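Local coordinates for protein Exo-1,5-alpha-l-arabinofuranobiosidase (Gibberella zeae, PDB 2YDT) that probably hydrolyses alpha-1,5-linked L-arabinan, releasing arabinobiose from chain ends, and binds an arabinofuranosyl iminosugar and manganese ions, at residues A[77-82]-A[122-127]; A[97-102]-A[190-195]; A[260-265]-A[307-312]. All coordinates share one frame; numbering follows the deposited sequence. Where two conformers were deposited one is given.

How the contacts relate
All three contacts lie at the outside of a six-bladed beta-propeller, about 20 Å from its centre. Each is partly buried, with some residues in the interior and others at the surface. Contacts 1 and 2 hold the same blade, made of strands 87-92 to 134-142, and they touch: Arg127 NH1 is 3.0 Å from Lys99 O, a probable hydrogen bond. Contact 3 lies across the chain's centre from contact 1, their centres 38 Å apart, and joins two later blades. Contact 1 is mainly polar. Contact 2 is mostly apolar, with one water bridge. Contact 3 combines an aromatic face with two bridging waters.

Contact 1 (A[77-82]-A[122-127]); sequences DTQNNW and EVYASR
The Tyr124 ring meets loop 77-82 mainly through its edge and hydroxyl. Thr78 OG1 lies at the edge, near the ring plane, and a water sits in that plane beside OH. The CA of Asp77 approaches the ring obliquely. Phe135 of strand 134-142 also meets Tyr124 edge-to-face. Within the loop, Asn80 CB lies over one face of the Trp82 ring, toward its rim. A second pair of flat groups, the Asn80 amide and the Glu122 carboxylate, lies with planes 20° apart.

The fold is a six-bladed beta-propeller. Loop 77-82 leaves the outermost strand of one blade, 70-75, and leads to the next blade, where strand 119-126 carries Glu122 and Tyr124.

Tyr124 OH accepts from Thr78 N at 3.1 Å, with a nearly straight N-H...O angle of 163°. The same hydroxyl donates to the water. That water gives its two protons to Asp77 OD1 and Glu122 OE2, each 2.7 Å from its oxygen. It therefore stands between two carboxylates whose atoms OD1 of Asp77 and OE2 of Glu122 are 4.7 Å apart, and probably eases their repulsion.

Asn80 ND2 donates to Glu122 OE2 at 3.0 Å, on the anti side and tilted out of the carboxylate plane. It also bonds to Ser111 OG. Glu122 bends at chi2, which brings OE2 to the loop, while its OE1 is held by His138.

Asp77 organises the loop as an Asx motif. Its CG is anti to the backbone N (chi1 171°), and OD1 turns into the loop. OD1 accepts from Gln79 N and Asn80 N, both from one face of the carboxylate. With the water it has three donors. The other oxygen, Asp77 OD2, takes Trp82 N at 2.9 Å, nearly in line with its C-O bond.

Contact 2 (A[97-102]-A[190-195]); sequences FGKYPK and DLKKWS
A type II' beta turn, Phe97 to Tyr100, packs against the Asp190 turn of loop 190-195. The nearest pair of CA atoms is Gly98 and Asp190, 4.4 Å apart. Glycine suits this place: its phi is positive, and there is little room beside the CB of Asp190.

Tyr100 and Leu191 carry the apolar part. Leu191 CD1 lies obliquely to the Tyr100 ring, 3.8 Å from CD2. Leu191 was modelled in two conformers, and this distance belongs to one of them. The CB of Phe97 also approaches Leu191, but its ring leads away to Leu166. Lys99 CG, from the same turn as the ring, lies over one face of Tyr100, toward its rim.

In the beta-propeller the two loops belong to neighbouring blades. Residues 97-102 connect strands 87-92 and 105-111, and residues 190-195 connect strands 182-188 and 198-201. The latter is where sialidase-like propellers carry Asp-boxes, and the turn from Asp190 to Trp194 resembles a shortened one. Asp190 OD1 forms an Asx motif, accepting from Lys192 N and from Lys193 N. The second bond uses the syn lone pair and is almost straight, at 176°.

Lys192 bends at chi2 (-78°) and crosses Tyr100 at about a right angle. Its CE lies at the ring edge, 3.3 Å from Tyr100 OH. The ammonium goes on to Val136 O, and Tyr100 OH bonds to Glu134 OE1. Lys99 NZ and Lys192 NZ are 4.7 Å apart, probably a mild repulsion. One water joins the backbones: it accepts from Lys99 N at 2.9 Å and donates to Asp190 O at 2.8 Å.

Contact 3 (A[260-265]-A[307-312]); sequences AHHQIV and GDASAW
Ala309 O and the backbone of Val265 are joined through two waters, and no direct hydrogen bond links the segments. One water accepts from Val265 N and lies 2.8 Å from Ala309 O. It also lies close to Gln263 O. The other accepts from Trp312 N and is 2.8 Å from both Val265 O and Ala309 O.

The contact joins adjacent blades of the beta-propeller. Residues 260-265 include the outermost strand of one blade, 262-263. Residues 307-312 lead into the outermost strand of the next, 313-315.

Beside the waters the contact is apolar. Ile264 crosses Trp312 at about a right angle and lies over one face of the indole. Its chain is extended at chi2 (-176°), which carries CD1 over the six-membered ring, 3.9 Å from the centroid and 12° off the normal, a CH-pi contact. Ile264 CG2 is 3.8 Å from Trp312 CD2. Trp312 NE1 bonds to Tyr247 OH. Ala309 CB adds a looser touch at 4.2 Å to ND1 of His262.

Ala309 lies in a type I turn from Asp308 to Ala311. There Asp308 OD1 accepts from Ser310 N at 2.8 Å, closing an Asx turn.

Contact 1 (A[77-82]-A[122-127])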
loop_
_atom_site.group_PDB
_atom_site.type_symbol
_atom_site.label_atom_id
_atom_site.label_comp_id
_atom_site.label_asym_id
_atom_site.label_seq_id
_atom_site.Cartn_x
_atom_site.Cartn_y
_atom_site.Cartn_z
ATOM N N ASP A 77 -1.100 -11.621 15.938
ATOM C CA ASP A 77 -2.533 -11.856 16.075
ATOM C C ASP A 77 -2.787 -12.396 17.515
ATOM O O ASP A 77 -2.402 -13.526 17.807
ATOM C CB ASP A 77 -2.966 -12.887 15.061
ATOM C CG ASP A 77 -4.391 -13.377 15.252
ATOM O OD1 ASP A 77 -5.188 -12.715 15.954
ATOM O OD2 ASP A 77 -4.676 -14.415 14.643
ATOM N N THR A 78 -3.393 -11.558 18.345
ATOM C CA THR A 78 -3.735 -11.929 19.735
ATOM C C THR A 78 -5.186 -12.349 19.852
ATOM O O THR A 78 -5.623 -12.779 20.928
ATOM C CB THR A 78 -3.487 -10.780 20.672
ATOM O OG1 THR A 78 -4.375 -9.709 20.379
ATOM C CG2 THR A 78 -2.014 -10.280 20.603
ATOM N N GLN A 79 -5.954 -12.288 18.759
ATOM C CA GLN A 79 -7.383 -12.503 18.804
ATOM C C GLN A 79 -7.871 -13.828 18.245
ATOM O O GLN A 79 -8.812 -14.415 18.793
ATOM C CB GLN A 79 -8.067 -11.355 18.049
ATOM C CG GLN A 79 -7.798 -9.981 18.649
ATOM C CD GLN A 79 -8.237 -9.906 20.096
ATOM O OE1 GLN A 79 -9.427 -10.052 20.417
ATOM N NE2 GLN A 79 -7.259 -9.784 20.981
ATOM N N ASN A 80 -7.305 -14.272 17.125
ATOM C CA ASN A 80 -7.917 -15.336 16.320
ATOM C C ASN A 80 -7.194 -16.668 16.306
ATOM O O ASN A 80 -7.719 -17.642 15.794
ATOM C CB ASN A 80 -8.085 -14.863 14.833
ATOM C CG ASN A 80 -8.660 -13.470 14.721
ATOM O OD1 ASN A 80 -9.711 -13.168 15.319
ATOM N ND2 ASN A 80 -8.021 -12.605 13.907
ATOM N N ASN A 81 -6.002 -16.717 16.892
ATOM C CA ASN A 81 -5.100 -17.846 16.782
ATOM C C ASN A 81 -4.884 -18.263 15.318
ATOM O O ASN A 81 -4.835 -19.447 14.981
ATOM C CB ASN A 81 -5.566 -19.049 17.636
ATOM C CG ASN A 81 -4.421 -19.992 17.985
ATOM O OD1 ASN A 81 -3.232 -19.700 17.813
ATOM N ND2 ASN A 81 -4.788 -21.148 18.522
ATOM N N TRP A 82 -4.755 -17.265 14.454
ATOM C CA TRP A 82 -4.537 -17.488 13.039
ATOM C C TRP A 82 -3.155 -16.988 12.570
ATOM O O TRP A 82 -2.481 -17.662 11.782
ATOM C CB TRP A 82 -5.612 -16.720 12.220
ATOM C CG TRP A 82 -6.991 -17.289 12.216
ATOM C CD1 TRP A 82 -7.389 -18.519 12.651
ATOM C CD2 TRP A 82 -8.122 -16.678 11.632
ATOM N NE1 TRP A 82 -8.736 -18.695 12.413
ATOM C CE2 TRP A 82 -9.220 -17.577 11.784
ATOM C CE3 TRP A 82 -8.350 -15.440 11.020
ATOM C CZ2 TRP A 82 -10.497 -17.261 11.320
ATOM C CZ3 TRP A 82 -9.611 -15.151 10.554
ATOM C CH2 TRP A 82 -10.668 -16.045 10.701
ATOM N N GLU A 122 -7.737 -6.201 10.242
ATOM C CA GLU A 122 -7.582 -5.799 11.644
ATOM C C GLU A 122 -6.891 -4.474 11.719
ATOM O O GLU A 122 -6.157 -4.095 10.805
ATOM C CB GLU A 122 -6.660 -6.792 12.390
ATOM C CG GLU A 122 -7.017 -8.279 12.257
ATOM C CD GLU A 122 -8.202 -8.648 13.104
ATOM O OE1 GLU A 122 -9.218 -7.937 13.007
ATOM O OE2 GLU A 122 -8.131 -9.657 13.851
ATOM N N VAL A 123 -7.106 -3.748 12.812
ATOM C CA VAL A 123 -6.237 -2.625 13.190
ATOM C C VAL A 123 -5.588 -2.910 14.541
ATOM O O VAL A 123 -6.293 -3.213 15.498
ATOM C CB VAL A 123 -6.969 -1.250 13.221
ATOM C CG1 VAL A 123 -6.089 -0.108 13.732
ATOM C CG2 VAL A 123 -7.502 -0.933 11.838
ATOM N N TYR A 124 -4.266 -2.771 14.586
ATOM C CA TYR A 124 -3.436 -2.813 15.805
ATOM C C TYR A 124 -2.801 -1.431 15.971
ATOM O O TYR A 124 -2.593 -0.684 14.996
ATOM C CB TYR A 124 -2.325 -3.901 15.690
ATOM C CG TYR A 124 -2.842 -5.284 15.970
ATOM C CD1 TYR A 124 -3.632 -5.947 15.048
ATOM C CD2 TYR A 124 -2.611 -5.911 17.201
ATOM C CE1 TYR A 124 -4.175 -7.222 15.339
ATOM C CE2 TYR A 124 -3.120 -7.135 17.488
ATOM C CZ TYR A 124 -3.901 -7.807 16.586
ATOM O OH TYR A 124 -4.440 -9.046 16.920
ATOM N N ALA A 125 -2.480 -1.074 17.212
ATOM C CA ALA A 125 -1.931 0.245 17.515
ATOM C C ALA A 125 -0.766 0.162 18.465
ATOM O O ALA A 125 -0.720 -0.733 19.302
ATOM C CB ALA A 125 -2.995 1.153 18.128
ATOM N N SER A 126 0.201 1.056 18.270
ATOM C CA SER A 126 1.353 1.217 19.164
ATOM C C SER A 126 1.330 2.622 19.753
ATOM O O SER A 126 1.290 3.615 19.018
ATOM C CB SER A 126 2.699 0.979 18.445
ATOM O OG SER A 126 3.772 1.306 19.348
ATOM N N ARG A 127 1.388 2.683 21.089
ATOM C CA ARG A 127 1.391 3.949 21.829
ATOM C C ARG A 127 2.816 4.365 22.213
ATOM O O ARG A 127 3.001 5.372 22.908
ATOM C CB ARG A 127 0.545 3.804 23.103
ATOM C CG ARG A 127 -0.923 3.514 22.853
ATOM C CD ARG A 127 -1.663 3.271 24.154
ATOM N NE ARG A 127 -3.116 3.101 24.040
ATOM C CZ ARG A 127 -3.996 4.100 23.987
ATOM N NH1 ARG A 127 -3.604 5.355 24.035
ATOM N NH2 ARG A 127 -5.280 3.840 23.929
HETATM O O HOH W 1 -5.749 -10.246 14.962
#

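Contact 2 (A[97-102]-A[190-195])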
loop_
_atom_site.group_PDB
_atom_site.type_symbol
_atom_site.label_atom_id
_atom_site.label_comp_id
_atom_site.label_asym_id
_atom_site.label_seq_id
_atom_site.Cartn_x
_atom_site.Cartn_y
_atom_site.Cartn_z
ATOM N N PHE A 97 -8.035 10.018 17.501
ATOM C CA PHE A 97 -9.304 9.369 17.281
ATOM C C PHE A 97 -9.686 8.689 18.584
ATOM O O PHE A 97 -9.085 7.701 18.973
ATOM C CB PHE A 97 -9.234 8.396 16.070
ATOM C CG PHE A 97 -9.078 9.115 14.752
ATOM C CD1 PHE A 97 -10.174 9.708 14.127
ATOM C CD2 PHE A 97 -7.837 9.250 14.165
ATOM C CE1 PHE A 97 -10.042 10.406 12.941
ATOM C CE2 PHE A 97 -7.696 9.943 12.951
ATOM C CZ PHE A 97 -8.803 10.524 12.351
ATOM N N GLY A 98 -10.646 9.281 19.308
ATOM C CA GLY A 98 -11.002 8.724 20.603
ATOM C C GLY A 98 -9.812 8.655 21.527
ATOM O O GLY A 98 -9.048 9.646 21.671
ATOM N N LYS A 99 -9.609 7.510 22.151
ATOM C CA LYS A 99 -8.526 7.331 23.122
ATOM C C LYS A 99 -7.148 7.026 22.522
ATOM O O LYS A 99 -6.215 6.702 23.257
ATOM C CB LYS A 99 -8.912 6.247 24.122
ATOM C CG LYS A 99 -8.977 4.844 23.551
ATOM C CD LYS A 99 -9.449 3.867 24.588
ATOM C CE LYS A 99 -9.416 2.437 24.054
ATOM N NZ LYS A 99 -10.233 1.517 24.986
ATOM N N TYR A 100 -7.025 7.139 21.206
ATOM C CA TYR A 100 -5.735 6.996 20.497
ATOM C C TYR A 100 -5.254 8.364 20.036
ATOM O O TYR A 100 -5.845 8.963 19.142
ATOM C CB TYR A 100 -5.926 6.017 19.309
ATOM C CG TYR A 100 -6.436 4.673 19.779
ATOM C CD1 TYR A 100 -5.565 3.715 20.264
ATOM C CD2 TYR A 100 -7.778 4.376 19.788
ATOM C CE1 TYR A 100 -6.016 2.509 20.753
ATOM C CE2 TYR A 100 -8.251 3.170 20.253
ATOM C CZ TYR A 100 -7.345 2.219 20.737
ATOM O OH TYR A 100 -7.771 0.998 21.234
ATOM N N PRO A 101 -4.192 8.894 20.667
ATOM C CA PRO A 101 -3.792 10.271 20.365
ATOM C C PRO A 101 -2.976 10.424 19.104
ATOM O O PRO A 101 -2.505 9.456 18.527
ATOM C CB PRO A 101 -2.900 10.645 21.557
ATOM C CG PRO A 101 -2.367 9.401 22.021
ATOM C CD PRO A 101 -3.468 8.375 21.835
ATOM N N LYS A 102 -2.804 11.671 18.703
ATOM C CA LYS A 102 -1.833 12.037 17.679
ATOM C C LYS A 102 -0.506 11.346 17.969
ATOM O O LYS A 102 -0.047 11.324 19.116
ATOM C CB LYS A 102 -1.633 13.564 17.661
ATOM C CG LYS A 102 -0.721 14.045 16.577
ATOM C CD LYS A 102 -0.611 15.576 16.569
ATOM C CE LYS A 102 0.166 16.013 15.371
ATOM N NZ LYS A 102 0.473 17.470 15.402
ATOM N N ASP A 190 -13.603 6.681 16.237
ATOM C CA ASP A 190 -13.006 6.224 17.515
ATOM C C ASP A 190 -12.062 5.036 17.386
ATOM O O ASP A 190 -11.557 4.529 18.395
ATOM C CB ASP A 190 -14.100 5.960 18.556
ATOM C CG ASP A 190 -14.925 4.726 18.268
ATOM O OD1 ASP A 190 -14.846 4.166 17.133
ATOM O OD2 ASP A 190 -15.675 4.261 19.144
ATOM N N LEU A 191 -11.806 4.611 16.146
ATOM C CA LEU A 191 -11.037 3.405 15.845
ATOM C C LEU A 191 -11.651 2.072 16.277
ATOM O O LEU A 191 -11.038 1.020 16.056
ATOM C CB LEU A 191 -9.609 3.494 16.383
ATOM C CG LEU A 191 -8.715 4.210 15.410
ATOM C CD1 LEU A 191 -7.378 4.557 16.060
ATOM C CD2 LEU A 191 -8.543 3.173 14.235
ATOM N N LYS A 192 -12.839 2.116 16.869
ATOM C CA LYS A 192 -13.550 0.910 17.339
ATOM C C LYS A 192 -14.787 0.555 16.504
ATOM O O LYS A 192 -14.994 -0.619 16.160
ATOM C CB LYS A 192 -13.963 1.093 18.810
ATOM C CG LYS A 192 -12.768 1.317 19.790
ATOM C CD LYS A 192 -12.104 -0.013 20.066
ATOM C CE LYS A 192 -10.953 0.049 21.081
ATOM N NZ LYS A 192 -10.442 -1.335 21.247
ATOM N N LYS A 193 -15.597 1.556 16.203
ATOM C CA LYS A 193 -16.866 1.408 15.476
ATOM C C LYS A 193 -16.581 1.828 14.028
ATOM O O LYS A 193 -16.084 2.925 13.790
ATOM C CB LYS A 193 -17.877 2.368 16.131
ATOM C CG LYS A 193 -19.253 2.571 15.488
ATOM C CD LYS A 193 -20.069 3.657 16.286
ATOM C CE LYS A 193 -21.530 3.707 15.807
ATOM N NZ LYS A 193 -22.309 4.817 16.464
ATOM N N TRP A 194 -16.915 0.965 13.076
ATOM C CA TRP A 194 -16.691 1.269 11.637
ATOM C C TRP A 194 -18.034 1.489 10.924
ATOM O O TRP A 194 -19.039 0.822 11.229
ATOM C CB TRP A 194 -15.902 0.146 10.976
ATOM C CG TRP A 194 -14.539 0.071 11.516
ATOM C CD1 TRP A 194 -14.128 -0.675 12.604
ATOM C CD2 TRP A 194 -13.388 0.770 11.059
ATOM N NE1 TRP A 194 -12.829 -0.435 12.858
ATOM C CE2 TRP A 194 -12.324 0.426 11.924
ATOM C CE3 TRP A 194 -13.138 1.654 9.994
ATOM C CZ2 TRP A 194 -11.038 0.941 11.770
ATOM C CZ3 TRP A 194 -11.852 2.168 9.831
ATOM C CH2 TRP A 194 -10.815 1.812 10.722
ATOM N N SER A 195 -18.056 2.430 10.006
ATOM C CA SER A 195 -19.241 2.723 9.171
ATOM C C SER A 195 -19.663 1.557 8.266
ATOM O O SER A 195 -18.918 0.595 8.011
ATOM C CB SER A 195 -18.963 3.936 8.267
ATOM O OG SER A 195 -18.152 3.585 7.136
HETATM O O HOH W 2 -11.360 5.472 21.020
#

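Contact 3 (A[260-265]-A[307-312])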
loop_
_atom_site.group_PDB
_atom_site.type_symbol
_atom_site.label_atom_id
_atom_site.label_comp_id
_atom_site.label_asym_id
_atom_site.label_seq_id
_atom_site.Cartn_x
_atom_site.Cartn_y
_atom_site.Cartn_z
ATOM N N ALA A 260 -14.655 10.397 -12.932
ATOM C CA ALA A 260 -14.107 9.798 -14.150
ATOM C C ALA A 260 -12.796 9.086 -13.835
ATOM O O ALA A 260 -12.038 9.492 -12.940
ATOM C CB ALA A 260 -13.858 10.882 -15.195
ATOM N N HIS A 261 -12.524 8.012 -14.562
ATOM C CA HIS A 261 -11.261 7.318 -14.398
ATOM C C HIS A 261 -10.256 7.720 -15.481
ATOM O O HIS A 261 -10.630 8.255 -16.543
ATOM C CB HIS A 261 -11.443 5.784 -14.306
ATOM C CG HIS A 261 -11.946 5.098 -15.548
ATOM N ND1 HIS A 261 -12.470 3.822 -15.504
ATOM C CD2 HIS A 261 -12.040 5.497 -16.849
ATOM C CE1 HIS A 261 -12.840 3.460 -16.723
ATOM N NE2 HIS A 261 -12.621 4.468 -17.547
ATOM N N HIS A 262 -8.988 7.482 -15.184
ATOM C CA HIS A 262 -7.878 7.844 -16.066
ATOM C C HIS A 262 -6.802 6.783 -16.027
ATOM O O HIS A 262 -6.315 6.476 -14.961
ATOM C CB HIS A 262 -7.260 9.156 -15.665
ATOM C CG HIS A 262 -8.230 10.286 -15.586
ATOM N ND1 HIS A 262 -8.645 10.977 -16.710
ATOM C CD2 HIS A 262 -8.890 10.833 -14.534
ATOM C CE1 HIS A 262 -9.503 11.912 -16.346
ATOM N NE2 HIS A 262 -9.680 11.841 -15.040
ATOM N N GLN A 263 -6.384 6.285 -17.190
ATOM C CA GLN A 263 -5.205 5.441 -17.261
ATOM C C GLN A 263 -3.946 6.268 -17.171
ATOM O O GLN A 263 -3.886 7.364 -17.748
ATOM C CB GLN A 263 -5.164 4.699 -18.628
ATOM C CG GLN A 263 -4.071 3.670 -18.695
ATOM C CD GLN A 263 -4.067 2.933 -20.030
ATOM O OE1 GLN A 263 -4.929 3.218 -20.909
ATOM N NE2 GLN A 263 -3.174 1.960 -20.173
ATOM N N ILE A 264 -2.921 5.764 -16.484
ATOM C CA ILE A 264 -1.609 6.394 -16.507
ATOM C C ILE A 264 -0.872 5.925 -17.742
ATOM O O ILE A 264 -0.634 4.744 -17.916
ATOM C CB ILE A 264 -0.714 6.072 -15.285
ATOM C CG1 ILE A 264 -1.340 6.627 -14.034
ATOM C CG2 ILE A 264 0.710 6.704 -15.489
ATOM C CD1 ILE A 264 -0.473 6.462 -12.733
ATOM N N VAL A 265 -0.521 6.873 -18.618
ATOM C CA VAL A 265 0.312 6.594 -19.805
ATOM C C VAL A 265 1.354 7.700 -19.833
ATOM O O VAL A 265 0.990 8.874 -19.826
ATOM C CB VAL A 265 -0.522 6.602 -21.108
ATOM C CG1 VAL A 265 0.364 6.279 -22.348
ATOM C CG2 VAL A 265 -1.681 5.594 -21.078
ATOM N N GLY A 307 -2.472 15.826 -11.724
ATOM C CA GLY A 307 -3.129 14.669 -12.272
ATOM C C GLY A 307 -3.642 14.787 -13.690
ATOM O O GLY A 307 -4.362 13.916 -14.174
ATOM N N ASP A 308 -3.243 15.864 -14.373
ATOM C CA ASP A 308 -3.548 16.016 -15.805
ATOM C C ASP A 308 -3.083 14.778 -16.548
ATOM O O ASP A 308 -1.914 14.385 -16.463
ATOM C CB ASP A 308 -2.894 17.314 -16.305
ATOM C CG ASP A 308 -3.090 17.575 -17.774
ATOM O OD1 ASP A 308 -3.218 16.662 -18.597
ATOM O OD2 ASP A 308 -3.041 18.783 -18.121
ATOM N N ALA A 309 -4.001 14.123 -17.252
ATOM C CA ALA A 309 -3.678 12.856 -17.921
ATOM C C ALA A 309 -2.619 12.944 -19.018
ATOM O O ALA A 309 -2.068 11.914 -19.421
ATOM C CB ALA A 309 -4.952 12.153 -18.432
ATOM N N SER A 310 -2.351 14.160 -19.511
ATOM C CA SER A 310 -1.307 14.368 -20.526
ATOM C C SER A 310 0.085 14.630 -19.972
ATOM O O SER A 310 1.025 14.759 -20.758
ATOM C CB SER A 310 -1.681 15.559 -21.451
ATOM O OG SER A 310 -1.650 16.781 -20.740
ATOM N N ALA A 311 0.246 14.684 -18.649
ATOM C CA ALA A 311 1.455 15.186 -18.054
ATOM C C ALA A 311 2.265 14.138 -17.246
ATOM O O ALA A 311 3.115 14.511 -16.461
ATOM C CB ALA A 311 1.120 16.431 -17.186
ATOM N N TRP A 312 2.039 12.854 -17.464
ATOM C CA TRP A 312 2.829 11.816 -16.743
ATOM C C TRP A 312 4.175 11.631 -17.428
ATOM O O TRP A 312 4.232 11.500 -18.665
ATOM C CB TRP A 312 2.100 10.487 -16.656
ATOM C CG TRP A 312 0.904 10.555 -15.761
ATOM C CD1 TRP A 312 -0.401 10.832 -16.131
ATOM C CD2 TRP A 312 0.881 10.370 -14.340
ATOM N NE1 TRP A 312 -1.231 10.817 -15.017
ATOM C CE2 TRP A 312 -0.468 10.558 -13.907
ATOM C CE3 TRP A 312 1.859 10.087 -13.378
ATOM C CZ2 TRP A 312 -0.854 10.430 -12.549
ATOM C CZ3 TRP A 312 1.461 9.972 -12.028
ATOM C CH2 TRP A 312 0.125 10.134 -11.639
HETATM O O HOH W 3 -2.184 9.279 -18.561
HETATM O O HOH W 4 0.677 11.626 -19.833
#